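Local atomic coordinates of alanine dehydrogenase/pyridine nucleotide transhydrogenase (Mycobacterium smegmatis str. MC2 155, PDB entry 3P2Y), a protein that probably takes part in hydride transfer between NADH and NADP as the alpha 1 subunit of a proton-pumping transhydrogenase. Residues Leu24-Val38 / Pro82-Thr95. Residues are numbered along the deposited sequence; the frame is centred on the assembly and turned at random. Where two conformers were deposited one is given.
Sequences LIGVPRESAEGERRV and PWPADVVVKVNPPT
The buried carboxylate of E30 lies against the backbone of K90-N92. Its OE2 accepts from V91 N (2.9 Å) and its OE1 from N92 N (3.0 Å), both from above its plane. A bend at chi2 (-64°) folds the E30 chain onto this backbone. K90 NZ adds a salt bridge to E30 OE1 (3.0 Å) and donates to N92 O (2.7 Å).

E30 and K90-N92 lie in the loops that follow the adjacent parallel strands 24-27 and 87-89, central in the six-stranded, Rossmann-like sheet of the N-terminal domain. G26 links the strands through G26 N to V87 O and V89 N to G26 O. On one sheet face, I25 and V87 run side by side, I25 CD1 against V87 CB. D86 OD2 accepts from L24 N through its anti lone pair (2.9 Å, 160°), and D86 OD1 pairs with K103. D86 is a known calcium ligand, and a calcium ion lies about 4 Å from its side chain.

P28 crosses W83 at about a right angle, with P28 CB and CG over one ring face. P82 CG covers the same face, also toward the rim. V91 CG1 sits 3.6 Å above the centre of the R37 guanidinium, which grips E35 side-on through NE and NH2.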
ATOM      1  N   LEU A  24      19.123  35.047   7.222  1.00 16.15           N
ATOM      2  CA  LEU A  24      18.172  34.217   7.952  1.00 13.90           C
ATOM      3  C   LEU A  24      17.249  33.536   6.943  1.00 12.15           C
ATOM      4  O   LEU A  24      16.636  34.208   6.108  1.00 11.50           O
ATOM      5  CB  LEU A  24      17.340  35.062   8.933  1.00 14.97           C
ATOM      6  CG  LEU A  24      16.231  34.333   9.707  1.00 17.56           C
ATOM      7  CD1 LEU A  24      16.871  33.385  10.710  1.00 19.33           C
ATOM      8  CD2 LEU A  24      15.309  35.381  10.394  1.00 22.15           C
ATOM      9  N   ILE A  25      17.198  32.196   7.011  1.00 10.92           N
ATOM     10  CA  ILE A  25      16.329  31.387   6.162  0.50 10.34           C
ATOM     11  C   ILE A  25      15.137  30.922   7.017  1.00 10.33           C
ATOM     12  O   ILE A  25      15.333  30.376   8.079  1.00 12.10           O
ATOM     13  CB  ILE A  25      17.101  30.155   5.627  0.50 10.09           C
ATOM     14  CG1 ILE A  25      18.501  30.558   5.134  0.50 10.28           C
ATOM     15  CG2 ILE A  25      16.275  29.417   4.552  0.50 10.41           C
ATOM     16  CD1 ILE A  25      18.491  31.457   3.900  0.50  7.89           C
ATOM     17  N   GLY A  26      13.910  31.153   6.554  1.00  9.71           N
ATOM     18  CA  GLY A  26      12.693  30.805   7.336  1.00  9.72           C
ATOM     19  C   GLY A  26      11.948  29.644   6.695  1.00 10.17           C
ATOM     20  O   GLY A  26      11.805  29.602   5.478  1.00  9.49           O
ATOM     21  N   VAL A  27      11.527  28.679   7.518  1.00  9.30           N
ATOM     22  CA  VAL A  27      10.809  27.505   7.040  1.00  9.03           C
ATOM     23  C   VAL A  27       9.449  27.477   7.739  1.00  9.58           C
ATOM     24  O   VAL A  27       9.385  27.197   8.933  1.00  9.55           O
ATOM     25  CB  VAL A  27      11.563  26.185   7.403  1.00  9.31           C
ATOM     26  CG1 VAL A  27      10.785  24.972   6.836  1.00 10.08           C
ATOM     27  CG2 VAL A  27      12.970  26.183   6.820  1.00 11.23           C
ATOM     28  N   PRO A  28       8.349  27.744   7.013  1.00 10.42           N
ATOM     29  CA  PRO A  28       7.023  27.673   7.630  1.00 10.62           C
ATOM     30  C   PRO A  28       6.411  26.260   7.670  1.00  9.68           C
ATOM     31  O   PRO A  28       6.826  25.349   6.919  1.00  9.61           O
ATOM     32  CB  PRO A  28       6.146  28.567   6.733  1.00 11.56           C
ATOM     33  CG  PRO A  28       6.854  28.638   5.428  1.00 13.23           C
ATOM     34  CD  PRO A  28       8.305  28.215   5.621  1.00 11.33           C
ATOM     35  N   ARG A  29       5.443  26.091   8.566  1.00  9.54           N
ATOM     36  CA  ARG A  29       4.550  24.938   8.527  1.00  9.74           C
ATOM     37  C   ARG A  29       3.626  25.091   7.323  1.00  9.84           C
ATOM     38  O   ARG A  29       3.106  26.183   7.060  1.00 10.22           O
ATOM     39  CB  ARG A  29       3.722  24.879   9.813  1.00 10.26           C
ATOM     40  CG  ARG A  29       2.782  23.701   9.823  1.00 12.78           C
ATOM     41  CD  ARG A  29       1.954  23.698  11.104  1.00 18.10           C
ATOM     42  NE  ARG A  29       0.801  22.798  10.963  1.00 27.03           N
ATOM     43  CZ  ARG A  29      -0.396  23.144  10.441  1.00 31.14           C
ATOM     44  NH1 ARG A  29      -1.376  22.240  10.371  1.00 34.10           N
ATOM     45  NH2 ARG A  29      -0.642  24.381   9.996  1.00 30.43           N
ATOM     46  N   GLU A  30       3.471  24.011   6.546  1.00  9.34           N
ATOM     47  CA  GLU A  30       2.524  24.021   5.434  1.00 10.50           C
ATOM     48  C   GLU A  30       1.087  24.013   5.939  1.00 11.88           C
ATOM     49  O   GLU A  30       0.736  23.147   6.725  1.00 13.57           O
ATOM     50  CB  GLU A  30       2.784  22.806   4.537  1.00  8.83           C
ATOM     51  CG  GLU A  30       4.139  22.945   3.824  1.00  8.21           C
ATOM     52  CD  GLU A  30       4.174  24.128   2.864  1.00  7.94           C
ATOM     53  OE1 GLU A  30       3.229  24.281   2.063  1.00  8.38           O
ATOM     54  OE2 GLU A  30       5.135  24.911   2.921  1.00  8.69           O
ATOM     55  N   SER A  31       0.277  24.960   5.459  1.00 13.34           N
ATOM     56  CA  SER A  31      -1.103  25.148   5.947  1.00 14.99           C
ATOM     57  C   SER A  31      -2.161  24.424   5.117  1.00 16.17           C
ATOM     58  O   SER A  31      -3.294  24.289   5.567  1.00 15.05           O
ATOM     59  CB  SER A  31      -1.435  26.651   5.986  1.00 16.08           C
ATOM     60  OG  SER A  31      -1.259  27.261   4.715  1.00 17.53           O
ATOM     61  N   ALA A  32      -1.797  23.976   3.903  1.00 14.56           N
ATOM     62  CA  ALA A  32      -2.770  23.323   3.008  1.00 16.33           C
ATOM     63  C   ALA A  32      -3.336  22.026   3.576  1.00 15.84           C
ATOM     64  O   ALA A  32      -2.608  21.233   4.197  1.00 16.00           O
ATOM     65  CB  ALA A  32      -2.168  23.098   1.622  1.00 16.07           C
ATOM     66  N   GLU A  33      -4.643  21.808   3.388  1.00 16.17           N
ATOM     67  CA  GLU A  33      -5.272  20.594   3.902  1.00 16.61           C
ATOM     68  C   GLU A  33      -4.572  19.352   3.312  1.00 16.13           C
ATOM     69  O   GLU A  33      -4.358  19.277   2.082  1.00 16.47           O
ATOM     70  CB  GLU A  33      -6.778  20.542   3.569  1.00 17.59           C
ATOM     71  N   GLY A  34      -4.207  18.419   4.195  1.00 15.30           N
ATOM     72  CA  GLY A  34      -3.647  17.131   3.793  1.00 14.75           C
ATOM     73  C   GLY A  34      -2.145  17.182   3.586  1.00 13.69           C
ATOM     74  O   GLY A  34      -1.507  16.136   3.379  1.00 13.46           O
ATOM     75  N   GLU A  35      -1.559  18.384   3.601  1.00 12.22           N
ATOM     76  CA  GLU A  35      -0.129  18.495   3.298  1.00 11.15           C
ATOM     77  C   GLU A  35       0.665  18.005   4.502  1.00 11.45           C
ATOM     78  O   GLU A  35       0.345  18.378   5.650  1.00 13.78           O
ATOM     79  CB  GLU A  35       0.274  19.937   2.982  1.00  9.76           C
ATOM     80  CG  GLU A  35       1.770  20.052   2.574  1.00 10.12           C
ATOM     81  CD  GLU A  35       2.092  19.153   1.372  1.00 10.09           C
ATOM     82  OE1 GLU A  35       1.648  19.484   0.259  1.00 10.55           O
ATOM     83  OE2 GLU A  35       2.747  18.103   1.520  1.00  8.83           O
ATOM     84  N   ARG A  36       1.676  17.171   4.261  1.00  9.21           N
ATOM     85  CA  ARG A  36       2.564  16.710   5.329  1.00  8.34           C
ATOM     86  C   ARG A  36       4.038  17.039   5.081  1.00  8.25           C
ATOM     87  O   ARG A  36       4.853  16.809   5.969  1.00  8.59           O
ATOM     88  CB  ARG A  36       2.445  15.183   5.527  1.00  7.98           C
ATOM     89  CG  ARG A  36       1.042  14.779   6.014  1.00  7.93           C
ATOM     90  CD  ARG A  36       0.888  13.240   6.052  1.00 11.44           C
ATOM     91  NE  ARG A  36       1.862  12.627   6.969  1.00 13.71           N
ATOM     92  CZ  ARG A  36       2.223  11.340   6.962  1.00 14.62           C
ATOM     93  NH1 ARG A  36       1.704  10.483   6.085  1.00 15.46           N
ATOM     94  NH2 ARG A  36       3.113  10.916   7.851  1.00 15.11           N
ATOM     95  N   ARG A  37       4.380  17.549   3.901  1.00  8.09           N
ATOM     96  CA  ARG A  37       5.768  17.877   3.607  1.00  7.85           C
ATOM     97  C   ARG A  37       6.145  19.176   4.326  1.00  7.92           C
ATOM     98  O   ARG A  37       5.266  19.957   4.771  1.00  7.67           O
ATOM     99  CB  ARG A  37       6.008  18.030   2.087  1.00  7.06           C
ATOM    100  CG  ARG A  37       5.833  16.693   1.312  1.00  8.38           C
ATOM    101  CD  ARG A  37       5.806  16.917  -0.203  1.00  9.07           C
ATOM    102  NE  ARG A  37       4.614  17.664  -0.581  1.00  8.96           N
ATOM    103  CZ  ARG A  37       4.385  18.144  -1.797  1.00  9.86           C
ATOM    104  NH1 ARG A  37       5.291  17.957  -2.768  1.00  8.82           N
ATOM    105  NH2 ARG A  37       3.264  18.835  -2.046  1.00  8.25           N
ATOM    106  N   VAL A  38       7.452  19.381   4.407  1.00  8.09           N
ATOM    107  CA  VAL A  38       8.068  20.599   4.974  1.00  8.16           C
ATOM    108  C   VAL A  38       9.262  20.943   4.079  1.00  7.86           C
ATOM    109  O   VAL A  38       9.926  20.055   3.563  1.00  7.55           O
ATOM    110  CB  VAL A  38       8.523  20.327   6.467  1.00  8.22           C
ATOM    111  CG1 VAL A  38       9.542  19.177   6.556  1.00 10.70           C
ATOM    112  CG2 VAL A  38       9.093  21.617   7.110  1.00  8.17           C
ATOM    113  N   PRO A  82       8.707  32.253  10.909  1.00 13.11           N
ATOM    114  CA  PRO A  82       9.534  32.098   9.737  1.00 13.12           C
ATOM    115  C   PRO A  82       9.309  33.200   8.701  1.00 13.33           C
ATOM    116  O   PRO A  82      10.185  33.407   7.854  1.00 13.73           O
ATOM    117  CB  PRO A  82       9.072  30.739   9.186  1.00 13.40           C
ATOM    118  CG  PRO A  82       7.603  30.724   9.464  1.00 13.49           C
ATOM    119  CD  PRO A  82       7.505  31.396  10.853  1.00 13.00           C
ATOM    120  N   TRP A  83       8.176  33.912   8.769  1.00 13.16           N
ATOM    121  CA  TRP A  83       7.749  34.771   7.653  1.00 13.55           C
ATOM    122  C   TRP A  83       8.603  36.002   7.380  1.00 14.56           C
ATOM    123  O   TRP A  83       8.739  36.385   6.207  1.00 15.74           O
ATOM    124  CB  TRP A  83       6.264  35.160   7.783  1.00 13.87           C
ATOM    125  CG  TRP A  83       5.398  33.937   7.789  1.00 13.31           C
ATOM    126  CD1 TRP A  83       4.746  33.394   8.869  1.00 15.31           C
ATOM    127  CD2 TRP A  83       5.098  33.110   6.680  1.00 13.89           C
ATOM    128  NE1 TRP A  83       4.066  32.265   8.490  1.00 16.82           N
ATOM    129  CE2 TRP A  83       4.256  32.066   7.153  1.00 15.22           C
ATOM    130  CE3 TRP A  83       5.457  33.137   5.323  1.00 15.27           C
ATOM    131  CZ2 TRP A  83       3.771  31.054   6.318  1.00 16.63           C
ATOM    132  CZ3 TRP A  83       4.960  32.136   4.482  1.00 15.05           C
ATOM    133  CH2 TRP A  83       4.137  31.106   4.988  1.00 15.11           C
ATOM    134  N   PRO A  84       9.184  36.618   8.429  1.00 14.83           N
ATOM    135  CA  PRO A  84       9.961  37.827   8.099  1.00 16.27           C
ATOM    136  C   PRO A  84      11.431  37.591   7.722  1.00 16.52           C
ATOM    137  O   PRO A  84      12.235  38.553   7.669  1.00 16.96           O
ATOM    138  CB  PRO A  84       9.828  38.686   9.355  1.00 17.48           C
ATOM    139  CG  PRO A  84       9.600  37.738  10.486  1.00 18.13           C
ATOM    140  CD  PRO A  84       8.929  36.490   9.879  1.00 14.51           C
ATOM    141  N   ALA A  85      11.780  36.338   7.431  1.00 14.77           N
ATOM    142  CA  ALA A  85      13.164  35.974   7.083  1.00 14.38           C
ATOM    143  C   ALA A  85      13.615  36.639   5.786  1.00 14.08           C
ATOM    144  O   ALA A  85      12.791  37.056   4.948  1.00 14.81           O
ATOM    145  CB  ALA A  85      13.293  34.417   6.947  1.00 13.33           C
ATOM    146  N   ASP A  86      14.932  36.684   5.591  1.00 12.85           N
ATOM    147  CA  ASP A  86      15.501  37.162   4.329  1.00 13.66           C
ATOM    148  C   ASP A  86      15.168  36.247   3.159  1.00 13.24           C
ATOM    149  O   ASP A  86      15.016  36.706   2.021  1.00 13.41           O
ATOM    150  CB  ASP A  86      17.014  37.238   4.458  1.00 13.36           C
ATOM    151  CG  ASP A  86      17.443  38.160   5.562  1.00 16.83           C
ATOM    152  OD1 ASP A  86      17.033  39.332   5.522  1.00 18.58           O
ATOM    153  OD2 ASP A  86      18.160  37.700   6.472  1.00 17.28           O
ATOM    154  N   VAL A  87      15.098  34.945   3.429  1.00 12.02           N
ATOM    155  CA  VAL A  87      14.698  33.984   2.404  1.00 11.36           C
ATOM    156  C   VAL A  87      13.703  33.055   3.057  1.00 10.96           C
ATOM    157  O   VAL A  87      14.027  32.443   4.077  1.00 11.39           O
ATOM    158  CB  VAL A  87      15.879  33.106   1.912  1.00 11.79           C
ATOM    159  CG1 VAL A  87      15.410  32.114   0.826  1.00 11.88           C
ATOM    160  CG2 VAL A  87      17.063  33.969   1.368  1.00 13.43           C
ATOM    161  N   VAL A  88      12.497  32.976   2.510  1.00  9.82           N
ATOM    162  CA  VAL A  88      11.492  32.028   3.039  1.00 10.03           C
ATOM    163  C   VAL A  88      11.411  30.903   2.029  1.00  9.07           C
ATOM    164  O   VAL A  88      11.256  31.154   0.823  1.00  9.70           O
ATOM    165  CB  VAL A  88      10.112  32.703   3.194  1.00  9.95           C
ATOM    166  CG1 VAL A  88       9.008  31.678   3.577  1.00  9.04           C
ATOM    167  CG2 VAL A  88      10.203  33.846   4.244  1.00 10.84           C
ATOM    168  N   VAL A  89      11.543  29.659   2.507  1.00  9.26           N
ATOM    169  CA  VAL A  89      11.462  28.498   1.627  1.00  9.55           C
ATOM    170  C   VAL A  89      10.270  27.674   2.062  1.00  8.94           C
ATOM    171  O   VAL A  89      10.122  27.395   3.244  1.00  8.83           O
ATOM    172  CB  VAL A  89      12.763  27.627   1.625  1.00  9.67           C
ATOM    173  CG1 VAL A  89      13.954  28.452   1.090  1.00 10.20           C
ATOM    174  CG2 VAL A  89      13.091  27.047   3.008  1.00 11.14           C
ATOM    175  N   LYS A  90       9.389  27.350   1.130  1.00  8.37           N
ATOM    176  CA  LYS A  90       8.186  26.588   1.526  1.00  8.73           C
ATOM    177  C   LYS A  90       7.835  25.633   0.409  1.00  8.87           C
ATOM    178  O   LYS A  90       8.493  25.643  -0.623  1.00  9.37           O
ATOM    179  CB  LYS A  90       7.017  27.549   1.857  1.00 10.30           C
ATOM    180  CG  LYS A  90       6.277  28.154   0.639  1.00  9.35           C
ATOM    181  CD  LYS A  90       5.188  29.202   1.102  1.00 10.86           C
ATOM    182  CE  LYS A  90       4.181  28.612   2.139  1.00 11.25           C
ATOM    183  NZ  LYS A  90       3.596  27.237   1.765  1.00 10.38           N
ATOM    184  N   VAL A  91       6.798  24.819   0.605  1.00  8.09           N
ATOM    185  CA  VAL A  91       6.391  23.846  -0.400  1.00  8.18           C
ATOM    186  C   VAL A  91       5.291  24.434  -1.292  1.00  9.26           C
ATOM    187  O   VAL A  91       5.545  24.728  -2.462  1.00 10.53           O
ATOM    188  CB  VAL A  91       5.902  22.516   0.254  1.00  7.69           C
ATOM    189  CG1 VAL A  91       5.547  21.443  -0.861  1.00  8.81           C
ATOM    190  CG2 VAL A  91       6.964  21.957   1.188  1.00  8.86           C
ATOM    191  N   ASN A  92       4.070  24.566  -0.762  1.00  8.61           N
ATOM    192  CA  ASN A  92       2.927  25.018  -1.579  1.00  9.80           C
ATOM    193  C   ASN A  92       2.847  26.533  -1.751  1.00  9.33           C
ATOM    194  O   ASN A  92       3.458  27.271  -0.978  1.00  9.48           O
ATOM    195  CB  ASN A  92       1.608  24.515  -0.972  1.00  9.74           C
ATOM    196  CG  ASN A  92       1.528  23.002  -0.969  1.00 12.37           C
ATOM    197  OD1 ASN A  92       1.216  22.358   0.053  1.00 15.17           O
ATOM    198  ND2 ASN A  92       1.805  22.427  -2.107  1.00 10.14           N
ATOM    199  N   PRO A  93       2.121  27.003  -2.792  1.00 10.08           N
ATOM    200  CA  PRO A  93       2.003  28.464  -2.980  1.00 10.61           C
ATOM    201  C   PRO A  93       1.492  29.121  -1.700  1.00 11.63           C
ATOM    202  O   PRO A  93       0.625  28.538  -1.022  1.00 12.12           O
ATOM    203  CB  PRO A  93       0.959  28.588  -4.093  1.00 12.16           C
ATOM    204  CG  PRO A  93       1.209  27.340  -4.965  1.00 10.76           C
ATOM    205  CD  PRO A  93       1.545  26.235  -3.922  1.00 10.82           C
ATOM    206  N   PRO A  94       1.978  30.334  -1.390  1.00 12.03           N
ATOM    207  CA  PRO A  94       1.532  31.035  -0.211  1.00 12.54           C
ATOM    208  C   PRO A  94       0.103  31.550  -0.376  1.00 12.98           C
ATOM    209  O   PRO A  94      -0.319  31.887  -1.495  1.00 13.92           O
ATOM    210  CB  PRO A  94       2.501  32.227  -0.113  1.00 13.66           C
ATOM    211  CG  PRO A  94       2.860  32.523  -1.550  1.00 12.35           C
ATOM    212  CD  PRO A  94       2.953  31.126  -2.179  1.00 12.38           C
ATOM    213  N   THR A  95      -0.635  31.582   0.735  1.00 13.05           N
ATOM    214  CA  THR A  95      -1.963  32.204   0.759  1.00 14.06           C
ATOM    215  C   THR A  95      -1.793  33.725   0.850  1.00 14.79           C
ATOM    216  O   THR A  95      -0.695  34.236   1.126  1.00 13.81           O
ATOM    217  CB  THR A  95      -2.760  31.772   1.988  1.00 13.39           C
ATOM    218  OG1 THR A  95      -2.101  32.267   3.152  1.00 14.77           O
ATOM    219  CG2 THR A  95      -2.881  30.233   2.095  1.00 14.40           C
TER
HETATM  220  O   HOH W   1       2.274  27.324   4.517  1.00 12.91           O